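Local coordinates for protein fructose 1-phosphate kinase (Staphylococcus aureus, PDB 2JG5) that probably phosphorylates fructose 1-phosphate to fructose 1,6-bisphosphate with ATP, as a PfkB-type sugar kinase of the ribokinase superfamily, and may also act on tagatose 6-phosphate, at residues Glu85-Asn90 with Asn102-His107; Leu185-Phe189 with Tyr202-Leu206. All blocks are in the same frame, centred on the assembly; numbering follows the deposited sequence.

Interaction 1. Residues Glu85-Asn90 with Asn102-His107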
ATOM      1  N   GLU A  85      14.647  -0.608  -3.395  1.00 32.61           N
ATOM      2  CA  GLU A  85      13.384   0.125  -3.276  1.00 32.46           C
ATOM      3  C   GLU A  85      12.176  -0.821  -3.226  1.00 32.23           C
ATOM      4  O   GLU A  85      12.274  -2.000  -3.589  1.00 32.02           O
ATOM      5  CB  GLU A  85      13.228   1.125  -4.430  1.00 32.48           C
ATOM      6  CG  GLU A  85      14.276   2.226  -4.441  1.00 33.75           C
ATOM      7  CD  GLU A  85      13.970   3.318  -5.436  1.00 34.79           C
ATOM      8  OE1 GLU A  85      12.923   3.255  -6.115  1.00 34.97           O
ATOM      9  OE2 GLU A  85      14.793   4.244  -5.541  1.00 36.93           O
ATOM     10  N   ASP A  86      11.035  -0.281  -2.796  1.00 31.83           N
ATOM     11  CA  ASP A  86       9.824  -1.070  -2.601  1.00 31.59           C
ATOM     12  C   ASP A  86       9.216  -1.642  -3.873  1.00 31.17           C
ATOM     13  O   ASP A  86       9.054  -0.939  -4.877  1.00 31.58           O
ATOM     14  CB  ASP A  86       8.772  -0.253  -1.856  1.00 31.35           C
ATOM     15  CG  ASP A  86       9.122  -0.051  -0.398  1.00 31.49           C
ATOM     16  OD1 ASP A  86      10.101  -0.656   0.088  1.00 32.02           O
ATOM     17  OD2 ASP A  86       8.417   0.719   0.267  1.00 31.38           O
ATOM     18  N   THR A  87       8.877  -2.926  -3.806  1.00 30.65           N
ATOM     19  CA  THR A  87       8.048  -3.578  -4.814  1.00 30.28           C
ATOM     20  C   THR A  87       6.791  -2.725  -4.958  1.00 30.27           C
ATOM     21  O   THR A  87       6.279  -2.200  -3.961  1.00 30.44           O
ATOM     22  CB  THR A  87       7.709  -5.022  -4.396  1.00 30.09           C
ATOM     23  OG1 THR A  87       8.888  -5.834  -4.505  1.00 31.17           O
ATOM     24  CG2 THR A  87       6.627  -5.613  -5.276  1.00 28.85           C
ATOM     25  N   ARG A  88       6.314  -2.550  -6.186  1.00 29.84           N
ATOM     26  CA  ARG A  88       5.196  -1.617  -6.414  1.00 29.09           C
ATOM     27  C   ARG A  88       3.868  -2.097  -5.856  1.00 29.23           C
ATOM     28  O   ARG A  88       3.649  -3.307  -5.686  1.00 28.60           O
ATOM     29  CB  ARG A  88       5.047  -1.248  -7.892  1.00 28.51           C
ATOM     30  CG  ARG A  88       4.823  -2.418  -8.819  1.00 27.33           C
ATOM     31  CD  ARG A  88       4.534  -1.944 -10.217  1.00 25.49           C
ATOM     32  NE  ARG A  88       4.533  -3.062 -11.142  1.00 25.34           N
ATOM     33  CZ  ARG A  88       3.939  -3.080 -12.328  1.00 24.41           C
ATOM     34  NH1 ARG A  88       3.251  -2.031 -12.759  1.00 26.03           N
ATOM     35  NH2 ARG A  88       4.029  -4.165 -13.081  1.00 22.98           N
ATOM     36  N   ILE A  89       3.008  -1.118  -5.572  1.00 29.24           N
ATOM     37  CA  ILE A  89       1.620  -1.346  -5.211  1.00 29.67           C
ATOM     38  C   ILE A  89       0.717  -0.748  -6.288  1.00 30.14           C
ATOM     39  O   ILE A  89       0.631   0.468  -6.453  1.00 30.17           O
ATOM     40  CB  ILE A  89       1.230  -0.757  -3.814  1.00 29.25           C
ATOM     41  CG1 ILE A  89       2.130  -1.336  -2.696  1.00 30.34           C
ATOM     42  CG2 ILE A  89      -0.217  -1.088  -3.529  1.00 28.10           C
ATOM     43  CD1 ILE A  89       1.951  -0.670  -1.292  1.00 29.12           C
ATOM     44  N   ASN A  90       0.058  -1.631  -7.020  1.00 30.53           N
ATOM     45  CA  ASN A  90      -0.877  -1.250  -8.043  1.00 31.13           C
ATOM     46  C   ASN A  90      -2.264  -1.183  -7.433  1.00 31.20           C
ATOM     47  O   ASN A  90      -2.600  -2.003  -6.583  1.00 31.86           O
ATOM     48  CB  ASN A  90      -0.852  -2.292  -9.152  1.00 30.93           C
ATOM     49  CG  ASN A  90       0.457  -2.308  -9.901  1.00 31.32           C
ATOM     50  OD1 ASN A  90       1.314  -1.450  -9.694  1.00 31.59           O
ATOM     51  ND2 ASN A  90       0.621  -3.292 -10.785  1.00 31.44           N
ATOM     52  N   ASN A 102      -1.640   1.698 -12.138  1.00 33.27           N
ATOM     53  CA  ASN A 102      -0.388   0.975 -12.112  1.00 32.98           C
ATOM     54  C   ASN A 102       0.786   1.896 -11.813  1.00 32.62           C
ATOM     55  O   ASN A 102       0.921   2.956 -12.427  1.00 32.07           O
ATOM     56  CB  ASN A 102      -0.185   0.254 -13.440  1.00 33.24           C
ATOM     57  CG  ASN A 102      -0.983  -1.040 -13.536  1.00 34.87           C
ATOM     58  OD1 ASN A 102      -2.120  -1.135 -13.057  1.00 34.90           O
ATOM     59  ND2 ASN A 102      -0.387  -2.046 -14.168  1.00 35.85           N
ATOM     60  N   ALA A 103       1.622   1.468 -10.862  1.00 32.25           N
ATOM     61  CA  ALA A 103       2.754   2.246 -10.348  1.00 31.76           C
ATOM     62  C   ALA A 103       4.060   1.912 -11.076  1.00 31.76           C
ATOM     63  O   ALA A 103       4.156   0.869 -11.732  1.00 31.63           O
ATOM     64  CB  ALA A 103       2.913   1.994  -8.865  1.00 32.03           C
ATOM     65  N   PRO A 104       5.077   2.804 -10.978  1.00 31.53           N
ATOM     66  CA  PRO A 104       6.390   2.440 -11.514  1.00 31.50           C
ATOM     67  C   PRO A 104       7.023   1.345 -10.653  1.00 31.49           C
ATOM     68  O   PRO A 104       6.644   1.150  -9.493  1.00 32.18           O
ATOM     69  CB  PRO A 104       7.202   3.740 -11.387  1.00 31.67           C
ATOM     70  CG  PRO A 104       6.224   4.810 -11.063  1.00 31.00           C
ATOM     71  CD  PRO A 104       5.077   4.156 -10.391  1.00 31.22           C
ATOM     72  N   GLY A 105       7.977   0.616 -11.191  1.00 31.40           N
ATOM     73  CA  GLY A 105       8.700  -0.316 -10.337  1.00 31.52           C
ATOM     74  C   GLY A 105       9.628   0.386  -9.357  1.00 31.29           C
ATOM     75  O   GLY A 105       9.773   1.617  -9.391  1.00 31.48           O
ATOM     76  N   PRO A 106      10.273  -0.392  -8.475  1.00 31.13           N
ATOM     77  CA  PRO A 106      11.448   0.126  -7.776  1.00 30.83           C
ATOM     78  C   PRO A 106      12.566   0.428  -8.789  1.00 30.70           C
ATOM     79  O   PRO A 106      12.527  -0.080  -9.919  1.00 29.99           O
ATOM     80  CB  PRO A 106      11.867  -1.045  -6.891  1.00 30.58           C
ATOM     81  CG  PRO A 106      11.283  -2.266  -7.565  1.00 31.45           C
ATOM     82  CD  PRO A 106       9.973  -1.784  -8.093  1.00 31.11           C
ATOM     83  N   HIS A 107      13.533   1.257  -8.395  1.00 30.36           N
ATOM     84  CA  HIS A 107      14.759   1.374  -9.162  1.00 30.24           C
ATOM     85  C   HIS A 107      15.563   0.107  -8.983  1.00 30.09           C
ATOM     86  O   HIS A 107      15.820  -0.338  -7.858  1.00 29.81           O
ATOM     87  CB  HIS A 107      15.604   2.583  -8.754  1.00 30.26           C
ATOM     88  CG  HIS A 107      16.900   2.675  -9.498  1.00 30.51           C
ATOM     89  ND1 HIS A 107      16.980   3.107 -10.806  1.00 30.79           N
ATOM     90  CD2 HIS A 107      18.167   2.367  -9.126  1.00 30.29           C
ATOM     91  CE1 HIS A 107      18.241   3.069 -11.204  1.00 30.15           C
ATOM     92  NE2 HIS A 107      18.980   2.620 -10.204  1.00 30.55           N
TER

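Interaction 2. Residues Leu185-Phe189 with Tyr202-Leu206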
ATOM      1  N   LEU A 185       0.305  -9.477 -34.666  1.00 31.88           N
ATOM      2  CA  LEU A 185       0.625 -10.059 -35.971  1.00 31.51           C
ATOM      3  C   LEU A 185       0.398  -9.050 -37.077  1.00 31.82           C
ATOM      4  O   LEU A 185       1.251  -8.883 -37.952  1.00 31.70           O
ATOM      5  CB  LEU A 185      -0.237 -11.291 -36.256  1.00 31.54           C
ATOM      6  CG  LEU A 185       0.123 -12.663 -35.684  1.00 31.10           C
ATOM      7  CD1 LEU A 185      -0.870 -13.693 -36.194  1.00 30.07           C
ATOM      8  CD2 LEU A 185       1.539 -13.073 -36.060  1.00 30.06           C
ATOM      9  N   GLU A 186      -0.758  -8.381 -37.022  1.00 31.97           N
ATOM     10  CA  GLU A 186      -1.126  -7.339 -37.982  1.00 32.14           C
ATOM     11  C   GLU A 186      -0.134  -6.183 -38.011  1.00 32.27           C
ATOM     12  O   GLU A 186       0.161  -5.651 -39.080  1.00 32.18           O
ATOM     13  CB  GLU A 186      -2.539  -6.803 -37.708  1.00 32.13           C
ATOM     14  CG  GLU A 186      -3.655  -7.774 -38.046  1.00 31.70           C
ATOM     15  CD  GLU A 186      -4.981  -7.084 -38.325  1.00 32.39           C
ATOM     16  OE1 GLU A 186      -5.105  -5.855 -38.079  1.00 32.82           O
ATOM     17  OE2 GLU A 186      -5.904  -7.775 -38.806  1.00 31.75           O
ATOM     18  N   VAL A 187       0.375  -5.795 -36.843  1.00 32.42           N
ATOM     19  CA  VAL A 187       1.384  -4.741 -36.775  1.00 32.73           C
ATOM     20  C   VAL A 187       2.741  -5.256 -37.268  1.00 32.87           C
ATOM     21  O   VAL A 187       3.367  -4.629 -38.119  1.00 32.87           O
ATOM     22  CB  VAL A 187       1.503  -4.122 -35.360  1.00 32.79           C
ATOM     23  CG1 VAL A 187       2.544  -2.999 -35.348  1.00 32.81           C
ATOM     24  CG2 VAL A 187       0.149  -3.586 -34.892  1.00 33.09           C
ATOM     25  N   MET A 188       3.176  -6.396 -36.733  1.00 33.19           N
ATOM     26  CA  MET A 188       4.431  -7.034 -37.124  1.00 33.28           C
ATOM     27  C   MET A 188       4.591  -7.076 -38.629  1.00 32.71           C
ATOM     28  O   MET A 188       5.475  -6.438 -39.171  1.00 33.16           O
ATOM     29  CB  MET A 188       4.500  -8.468 -36.599  1.00 33.27           C
ATOM     30  CG  MET A 188       4.808  -8.630 -35.125  1.00 33.84           C
ATOM     31  SD  MET A 188       5.030 -10.387 -34.808  1.00 34.92           S
ATOM     32  CE  MET A 188       4.964 -10.496 -33.008  1.00 35.12           C
ATOM     33  N   PHE A 189       3.719  -7.824 -39.296  1.00 32.31           N
ATOM     34  CA  PHE A 189       3.836  -8.077 -40.730  1.00 31.97           C
ATOM     35  C   PHE A 189       3.102  -7.047 -41.586  1.00 32.02           C
ATOM     36  O   PHE A 189       2.908  -7.260 -42.787  1.00 31.90           O
ATOM     37  CB  PHE A 189       3.339  -9.487 -41.052  1.00 31.75           C
ATOM     38  CG  PHE A 189       4.166 -10.572 -40.425  1.00 31.67           C
ATOM     39  CD1 PHE A 189       3.803 -11.119 -39.189  1.00 31.33           C
ATOM     40  CD2 PHE A 189       5.317 -11.041 -41.063  1.00 31.02           C
ATOM     41  CE1 PHE A 189       4.574 -12.127 -38.597  1.00 31.35           C
ATOM     42  CE2 PHE A 189       6.094 -12.047 -40.486  1.00 30.88           C
ATOM     43  CZ  PHE A 189       5.719 -12.590 -39.246  1.00 31.34           C
ATOM     44  N   TYR A 202       1.298 -16.151 -41.135  1.00 27.46           N
ATOM     45  CA  TYR A 202       2.173 -15.193 -40.455  1.00 27.17           C
ATOM     46  C   TYR A 202       2.768 -15.731 -39.155  1.00 27.52           C
ATOM     47  O   TYR A 202       3.840 -15.297 -38.733  1.00 27.74           O
ATOM     48  CB  TYR A 202       1.442 -13.857 -40.240  1.00 26.83           C
ATOM     49  CG  TYR A 202       1.002 -13.243 -41.549  1.00 26.50           C
ATOM     50  CD1 TYR A 202       1.940 -12.809 -42.473  1.00 25.86           C
ATOM     51  CD2 TYR A 202      -0.345 -13.136 -41.883  1.00 26.34           C
ATOM     52  CE1 TYR A 202       1.557 -12.267 -43.682  1.00 26.41           C
ATOM     53  CE2 TYR A 202      -0.745 -12.595 -43.103  1.00 25.79           C
ATOM     54  CZ  TYR A 202       0.221 -12.163 -43.996  1.00 26.31           C
ATOM     55  OH  TYR A 202      -0.131 -11.612 -45.206  1.00 26.47           O
ATOM     56  N   GLY A 203       2.078 -16.687 -38.544  1.00 27.67           N
ATOM     57  CA  GLY A 203       2.582 -17.383 -37.370  1.00 28.07           C
ATOM     58  C   GLY A 203       3.739 -18.314 -37.683  1.00 28.56           C
ATOM     59  O   GLY A 203       4.690 -18.409 -36.904  1.00 28.96           O
ATOM     60  N   ARG A 204       3.661 -19.006 -38.818  1.00 28.76           N
ATOM     61  CA  ARG A 204       4.741 -19.887 -39.259  1.00 28.97           C
ATOM     62  C   ARG A 204       5.945 -19.110 -39.795  1.00 29.04           C
ATOM     63  O   ARG A 204       7.069 -19.620 -39.803  1.00 29.29           O
ATOM     64  CB  ARG A 204       4.240 -20.897 -40.299  1.00 29.04           C
ATOM     65  CG  ARG A 204       5.186 -22.085 -40.500  1.00 29.38           C
ATOM     66  CD  ARG A 204       4.492 -23.241 -41.188  1.00 29.08           C
ATOM     67  NE  ARG A 204       3.613 -23.967 -40.273  1.00 29.14           N
ATOM     68  CZ  ARG A 204       2.507 -24.608 -40.639  1.00 29.43           C
ATOM     69  NH1 ARG A 204       1.780 -25.232 -39.722  1.00 29.04           N
ATOM     70  NH2 ARG A 204       2.111 -24.610 -41.916  1.00 28.85           N
ATOM     71  N   LEU A 205       5.714 -17.877 -40.243  1.00 29.26           N
ATOM     72  CA  LEU A 205       6.820 -17.002 -40.633  1.00 29.14           C
ATOM     73  C   LEU A 205       7.633 -16.625 -39.392  1.00 29.05           C
ATOM     74  O   LEU A 205       8.841 -16.454 -39.457  1.00 29.03           O
ATOM     75  CB  LEU A 205       6.304 -15.762 -41.368  1.00 29.08           C
ATOM     76  CG  LEU A 205       5.625 -15.990 -42.730  1.00 29.28           C
ATOM     77  CD1 LEU A 205       4.933 -14.730 -43.195  1.00 28.35           C
ATOM     78  CD2 LEU A 205       6.596 -16.485 -43.799  1.00 28.91           C
ATOM     79  N   LEU A 206       6.952 -16.528 -38.258  1.00 29.17           N
ATOM     80  CA  LEU A 206       7.606 -16.310 -36.973  1.00 29.65           C
ATOM     81  C   LEU A 206       8.429 -17.519 -36.534  1.00 29.89           C
ATOM     82  O   LEU A 206       9.509 -17.367 -35.977  1.00 30.37           O
ATOM     83  CB  LEU A 206       6.570 -15.951 -35.905  1.00 29.47           C
ATOM     84  CG  LEU A 206       5.977 -14.549 -36.027  1.00 28.55           C
ATOM     85  CD1 LEU A 206       4.781 -14.421 -35.099  1.00 27.57           C
ATOM     86  CD2 LEU A 206       7.044 -13.479 -35.726  1.00 26.75           C
TER

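Interaction 1. Residues Glu85-Asn90 with Asn102-His107
Residues Glu85-Asn90 and Asn102-His107 pair side chain to backbone in opposite directions at the open end of a beta-hairpin, where strands 88-94 and 98-102 of the small mixed sheet, which corresponds to the lid of ribokinase-type kinases, meet their flanking loops. Three hydrogen bonds are spread along the pair. At the strand end Ala103 N donates almost linearly to Asn90 OD1 (3.2 Å, 175°), approaching from above the carbonyl plane of the amide. Asparagine suits this place because its short side chain offers an acceptor to the neighbouring backbone, while its amide lies nearly parallel to that of Asn102, stacked with Asn90 ND2 to Asn102 ND2 at 3.7 Å. Next comes Arg88, whose CG sits between the backbone N and the carbonyl carbon (chi1 58°); from there an extended chain carries NH1 to Ala103 O at 3.2 Å, in the carbonyl plane. Its aliphatic part is used too, since Arg88 CB lies 3.3 Å from Pro104 O. The short methyl of Ala103 faces Arg88 CB, leaving the Ala103 carbonyl for NH1. Toward the loop end Pro106, which has no N-H to satisfy, puts its ring against the backbone of Glu85 and Asp86, CD lying 3.4 Å from Asp86 O, and its CB meets Glu85 CB at 3.6 Å. Beyond it, the carboxylate at the end of the extended Glu85 side chain receives His107 N on OE1 (3.1 Å), from well above its plane. Around the contact, Arg88 and Asn90 hydrogen-bond through their backbones to strand 10-16, Arg88 NH2 reaches Asn8 O, and Asn102 OD1 accepts from Lys92. Thr87 packs on helix 61-73; in the second subunit, Lys33 forms a salt bridge with Asp86 and a strand pairs in parallel with Asn102, so the sheet continues across the dimer interface.

Interaction 2. Residues Leu185-Phe189 with Tyr202-Leu206
Phe189 wedges against Tyr202, Leu205 and Leu206 where two successive helices of the ribokinase-type alpha/beta fold, 182-188 and 196-208, pack together after a short connecting loop. The contact is made by apolar and aromatic groups. Its tight centre is the Phe189 ring, next to a buried leucine pair. Phe189 is the first residue to leave the helical conformation, although its N still bonds to Leu185 O, and its CG stands anti to the carbonyl carbon (chi1 -64°), which sends the flat ring across to the second helix. Tyr202 CB lies over one face of that ring in an off-centre CH-pi contact, and Leu206 CG sits at the edge in the ring plane. Beside it Leu185 CD2 meets Leu206 CD1 at 3.6 Å, the two side chains crossing at a slant, and both residues also touch strand 214-217, Leu185 on Val216 and Leu206 on Val214. Branched aliphatic tips suit this layer between helix and sheet. Met188, partly exposed, flanks the pair at its border; its long, unbranched chain lies at about a right angle to Leu206 and brings SD to 3.8 Å from Leu206 CD2. The looser side is the tyrosine end and the Leu205 margin. The rings of Phe189 and Tyr202 lie obliquely, running in opposite senses, with planes 36° and centroids 5.4 Å apart, and Leu205 CB approaches Phe189 CE2 obliquely. Tyrosine suits such a margin: CB and CD1 pack on Phe189, while the hydroxyl, at the far end of the ring, makes a weak hydrogen bond with Thr191 in the connecting loop. Farther out, Glu186 and Arg204 point away from the contact; the former pairs with Lys182 and the latter with Asp304. Back at the centre, Phe189 CE1 comes within 3.3 Å of Tyr202 O.

From the N terminus, strands 2-6, 10-16 and 25-36 come before the first contact. Interaction 1 closes the loop from residue 85 to 107, which contains the hairpin of strands 88-94 and 98-102, and fastens the base of the small mixed sheet near the second subunit. The chain then passes through helix 110-120 and strands 128-132, 157-161 and 177-178 of the parallel sheet. Interaction 2 closes a later loop, tying helix 182-188 to helix 196-208 before the antiparallel sheet starts at strand 214-217. The two loops follow in series, neither nested nor crossing. The centres of interactions 1 and 2 are 33 Å apart, and their nearest atoms about 21 Å.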